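Local coordinates for protein beta-galactosidase (PDB 4CUA) that belongs to a multidomain pneumococcal enzyme that hydrolyses beta-galactosides, this part being a carbohydrate-binding module that probably helps it hold glycans, at residues A[47-52]-A[171-176]. Numbering follows the deposited sequence.
Sequences NRWTNW and TSITEV. With CA (calcium ion), chain C; EDO (1,2-ethanediol), chain D; EDO (1,2-ethanediol), chain F.
Trp49 and Ile173 face each other as a hydrogen-bonded antiparallel pair: Trp49 N donates to Ile173 O at 2.8 Å, and Ile173 N returns a straighter bond to Trp49 O (169° at the hydrogen). The next pair, Thr50 with Ser172, is non-hydrogen-bonded, and there the Thr50 methyl CG2 lies 3.5 Å from Ser172 OG, a hydroxyl whose hydrogen-bond partner is His84 ND1.

Beyond this pair the side chain of Asn51 prolongs the pairing. While Asn51 N donates to Thr171 O, its amide OD1 takes the N-H of Thr171 at 2.8 Å, nearly along the C=O axis, so one residue grips both polar backbone atoms of Thr171. A chi1 of 62° tucks CG over the residue's own backbone, and this turns OD1 to Thr171 N. A water accepts from both Asn51 ND2 and Thr171 OG1, closing a second, outer link.

Apolar packing falls on the Trp49 and Ile173 side of the sheet. The benzo part of the indole reaches Ile173, CE3 to CD1 at 4.2 Å, and its CZ3 approaches Thr171 CB at 4.0 Å; Met162 of strand 157-163 touches all three side chains, while Trp49 NE1 turns to Asp24.

At the other end the contact becomes metal coordination. Asn47 OD1 and Glu175 OE1 each bind the calcium ion at 2.3 Å, joined by Thr174 O, and Asn33, Asp36 and Leu38 complete the site. A chi1 of -179° swings OG1 away from Thr174 N and over to Asn47 O, to which it donates at 2.8 Å, tying two ligand residues together. A calcium ion pinning the last strand to an early loop is characteristic of the galactose-binding-like beta-sandwich of many carbohydrate-binding modules, where this site is generally structural.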
ATOM      1  N   ASN A  47       5.824  -4.065  13.701  1.00 10.12           N
ATOM      2  CA  ASN A  47       4.629  -4.288  12.874  1.00  8.65           C
ATOM      3  C   ASN A  47       4.716  -3.386  11.633  1.00  8.41           C
ATOM      4  O   ASN A  47       4.558  -2.180  11.715  1.00  9.11           O
ATOM      5  CB  ASN A  47       3.352  -3.927  13.645  1.00  9.03           C
ATOM      6  CG  ASN A  47       2.116  -4.204  12.806  1.00  8.90           C
ATOM      7  OD1 ASN A  47       1.623  -3.304  12.100  1.00  9.02           O
ATOM      8  ND2 ASN A  47       1.650  -5.414  12.850  1.00 10.83           N
ATOM      9  N   ARG A  48       5.115  -3.968  10.526  1.00  7.77           N
ATOM     10  CA  ARG A  48       5.390  -3.186   9.335  1.00  7.39           C
ATOM     11  C   ARG A  48       5.534  -4.056   8.123  1.00  7.44           C
ATOM     12  O   ARG A  48       5.935  -5.221   8.243  1.00  7.95           O
ATOM     13  CB  ARG A  48       6.617  -2.322   9.548  1.00  7.92           C
ATOM     14  CG  ARG A  48       7.836  -3.089  10.039  1.00  7.86           C
ATOM     15  CD  ARG A  48       9.004  -2.165  10.203  1.00  9.65           C
ATOM     16  NE  ARG A  48      10.194  -2.807  10.742  1.00  9.34           N
ATOM     17  CZ  ARG A  48      10.481  -2.912  12.039  1.00 10.16           C
ATOM     18  NH1 ARG A  48       9.667  -2.502  12.982  1.00 10.20           N
ATOM     19  NH2 ARG A  48      11.623  -3.529  12.398  1.00 11.84           N
ATOM     20  N   TRP A  49       5.197  -3.503   6.938  1.00  7.36           N
ATOM     21  CA  TRP A  49       5.735  -3.989   5.701  1.00  6.89           C
ATOM     22  C   TRP A  49       7.040  -3.264   5.462  1.00  7.57           C
ATOM     23  O   TRP A  49       7.173  -2.071   5.741  1.00  7.34           O
ATOM     24  CB  TRP A  49       4.802  -3.667   4.542  1.00  6.87           C
ATOM     25  CG  TRP A  49       5.471  -3.872   3.204  1.00  6.54           C
ATOM     26  CD1 TRP A  49       5.514  -5.005   2.516  1.00  7.31           C
ATOM     27  CD2 TRP A  49       6.193  -2.880   2.441  1.00  7.27           C
ATOM     28  NE1 TRP A  49       6.214  -4.821   1.346  1.00  7.40           N
ATOM     29  CE2 TRP A  49       6.665  -3.540   1.293  1.00  7.53           C
ATOM     30  CE3 TRP A  49       6.497  -1.554   2.640  1.00  7.65           C
ATOM     31  CZ2 TRP A  49       7.397  -2.874   0.302  1.00  7.47           C
ATOM     32  CZ3 TRP A  49       7.220  -0.886   1.640  1.00  7.54           C
ATOM     33  CH2 TRP A  49       7.659  -1.563   0.503  1.00  8.09           C
ATOM     34  N   THR A  50       8.040  -3.995   4.959  1.00  7.58           N
ATOM     35  CA  THR A  50       9.226  -3.337   4.394  1.00  8.06           C
ATOM     36  C   THR A  50       9.663  -4.160   3.224  1.00  8.31           C
ATOM     37  O   THR A  50       9.266  -5.298   3.072  1.00  8.53           O
ATOM     38  CB  THR A  50      10.402  -3.248   5.384  1.00  8.41           C
ATOM     39  OG1 THR A  50      11.110  -4.484   5.404  1.00  9.16           O
ATOM     40  CG2 THR A  50      10.027  -2.877   6.802  1.00  9.41           C
ATOM     41  N   ASN A  51      10.548  -3.543   2.428  1.00  8.62           N
ATOM     42  CA  ASN A  51      11.315  -4.280   1.403  1.00  8.87           C
ATOM     43  C   ASN A  51      12.801  -4.208   1.806  1.00  8.79           C
ATOM     44  O   ASN A  51      13.667  -4.162   0.910  1.00  9.46           O
ATOM     45  CB  ASN A  51      11.044  -3.830   0.014  1.00  9.03           C
ATOM     46  CG  ASN A  51      11.403  -2.394  -0.247  1.00  9.69           C
ATOM     47  OD1 ASN A  51      11.618  -1.631   0.691  1.00  9.85           O
ATOM     48  ND2 ASN A  51      11.411  -1.999  -1.540  1.00 12.10           N
ATOM     49  N   TRP A  52      13.079  -4.258   3.086  1.00  8.60           N
ATOM     50  CA  TRP A  52      14.444  -4.208   3.617  1.00  9.43           C
ATOM     51  C   TRP A  52      15.272  -5.335   3.004  1.00 10.91           C
ATOM     52  O   TRP A  52      14.905  -6.464   3.026  1.00 10.64           O
ATOM     53  CB  TRP A  52      14.415  -4.290   5.133  1.00 10.71           C
ATOM     54  CG  TRP A  52      15.773  -4.317   5.754  1.00 12.37           C
ATOM     55  CD1 TRP A  52      16.566  -3.226   6.027  1.00 13.94           C
ATOM     56  CD2 TRP A  52      16.472  -5.464   6.224  1.00 14.91           C
ATOM     57  NE1 TRP A  52      17.744  -3.665   6.605  1.00 16.37           N
ATOM     58  CE2 TRP A  52      17.691  -5.010   6.767  1.00 15.12           C
ATOM     59  CE3 TRP A  52      16.211  -6.819   6.226  1.00 15.26           C
ATOM     60  CZ2 TRP A  52      18.670  -5.896   7.275  1.00 18.38           C
ATOM     61  CZ3 TRP A  52      17.188  -7.707   6.753  1.00 18.89           C
ATOM     62  CH2 TRP A  52      18.387  -7.226   7.261  1.00 17.95           C
ATOM     63  N   THR A 171      12.184   0.614   2.180  1.00 10.06           N
ATOM     64  CA  THR A 171      11.053   1.471   2.532  1.00  9.94           C
ATOM     65  C   THR A 171      10.256   0.704   3.562  1.00  9.97           C
ATOM     66  O   THR A 171      10.275  -0.524   3.597  1.00  9.30           O
ATOM     67  CB  THR A 171      10.226   1.797   1.310  1.00 10.99           C
ATOM     68  OG1 THR A 171      11.105   2.477   0.387  1.00 13.27           O
ATOM     69  CG2 THR A 171       9.084   2.745   1.650  1.00 12.53           C
ATOM     70  N   SER A 172       9.556   1.447   4.402  1.00  9.50           N
ATOM     71  CA  SER A 172       8.839   0.851   5.506  1.00  8.74           C
ATOM     72  C   SER A 172       7.511   1.554   5.857  1.00  7.97           C
ATOM     73  O   SER A 172       7.467   2.766   6.004  1.00  8.60           O
ATOM     74  CB  SER A 172       9.730   0.852   6.735  1.00  9.17           C
ATOM     75  OG  SER A 172       9.119   0.300   7.901  1.00  9.59           O
ATOM     76  N   ILE A 173       6.481   0.770   6.099  1.00  7.16           N
ATOM     77  CA  ILE A 173       5.123   1.242   6.403  1.00  6.54           C
ATOM     78  C   ILE A 173       4.526   0.383   7.503  1.00  6.20           C
ATOM     79  O   ILE A 173       4.404  -0.819   7.353  1.00  7.25           O
ATOM     80  CB  ILE A 173       4.236   1.139   5.166  1.00  6.74           C
ATOM     81  CG1 ILE A 173       4.698   2.078   4.058  1.00  7.32           C
ATOM     82  CG2 ILE A 173       2.764   1.454   5.521  1.00  6.66           C
ATOM     83  CD1 ILE A 173       4.000   1.831   2.719  1.00  7.22           C
ATOM     84  N   THR A 174       4.083   1.042   8.597  1.00  6.95           N
ATOM     85  CA  THR A 174       3.387   0.275   9.667  1.00  7.14           C
ATOM     86  C   THR A 174       1.872   0.071   9.373  1.00  6.86           C
ATOM     87  O   THR A 174       1.339  -0.950   9.712  1.00  7.25           O
ATOM     88  CB  THR A 174       3.604   0.865  11.036  1.00  7.71           C
ATOM     89  OG1 THR A 174       2.918   0.053  12.000  1.00  7.79           O
ATOM     90  CG2 THR A 174       3.208   2.277  11.185  1.00  8.28           C
ATOM     91  N   GLU A 175       1.269   1.035   8.690  1.00  7.66           N
ATOM     92  CA  GLU A 175      -0.183   0.971   8.401  1.00  7.57           C
ATOM     93  C   GLU A 175      -0.491   1.936   7.309  1.00  6.90           C
ATOM     94  O   GLU A 175       0.089   3.009   7.256  1.00  7.69           O
ATOM     95  CB  GLU A 175      -0.968   1.305   9.694  1.00  7.75           C
ATOM     96  CG  GLU A 175      -2.445   0.923   9.678  1.00  8.47           C
ATOM     97  CD  GLU A 175      -2.764  -0.530   9.774  1.00  8.71           C
ATOM     98  OE1 GLU A 175      -1.863  -1.388   9.868  1.00  8.30           O
ATOM     99  OE2 GLU A 175      -3.999  -0.886   9.768  1.00  8.92           O
ATOM    100  N   VAL A 176      -1.480   1.541   6.484  1.00  7.76           N
ATOM    101  CA  VAL A 176      -2.138   2.469   5.590  1.00  7.60           C
ATOM    102  C   VAL A 176      -3.591   2.541   5.995  1.00  8.12           C
ATOM    103  O   VAL A 176      -4.097   1.607   6.628  1.00  8.13           O
ATOM    104  CB  VAL A 176      -2.049   2.066   4.122  1.00  8.08           C
ATOM    105  CG1 VAL A 176      -0.577   1.869   3.731  1.00  8.56           C
ATOM    106  CG2 VAL A 176      -2.870   0.820   3.814  1.00  8.20           C
TER
HETATM  107 CA    CA C2644      -0.080  -2.417  10.874  1.00  7.43          CA
HETATM  108  C1  EDO D2645      13.715  -3.135   9.302  1.00 13.82           C
HETATM  109  O1  EDO D2645      14.001  -3.206  10.689  1.00 14.33           O
HETATM  110  C2  EDO D2645      13.153  -4.424   8.741  1.00 13.40           C
HETATM  111  O2  EDO D2645      11.851  -4.657   9.376  1.00 12.04           O
HETATM  112  C1  EDO F2647       6.184  -8.527  11.964  1.00 14.77           C
HETATM  113  O1  EDO F2647       5.804  -9.151  10.761  1.00 13.30           O
HETATM  114  C2  EDO F2647       7.326  -7.558  11.712  1.00 14.49           C
HETATM  115  O2  EDO F2647       6.885  -6.410  10.938  1.00 11.38           O
HETATM  116  O   HOH W   1      11.022   0.923  -2.041  1.00 13.24           O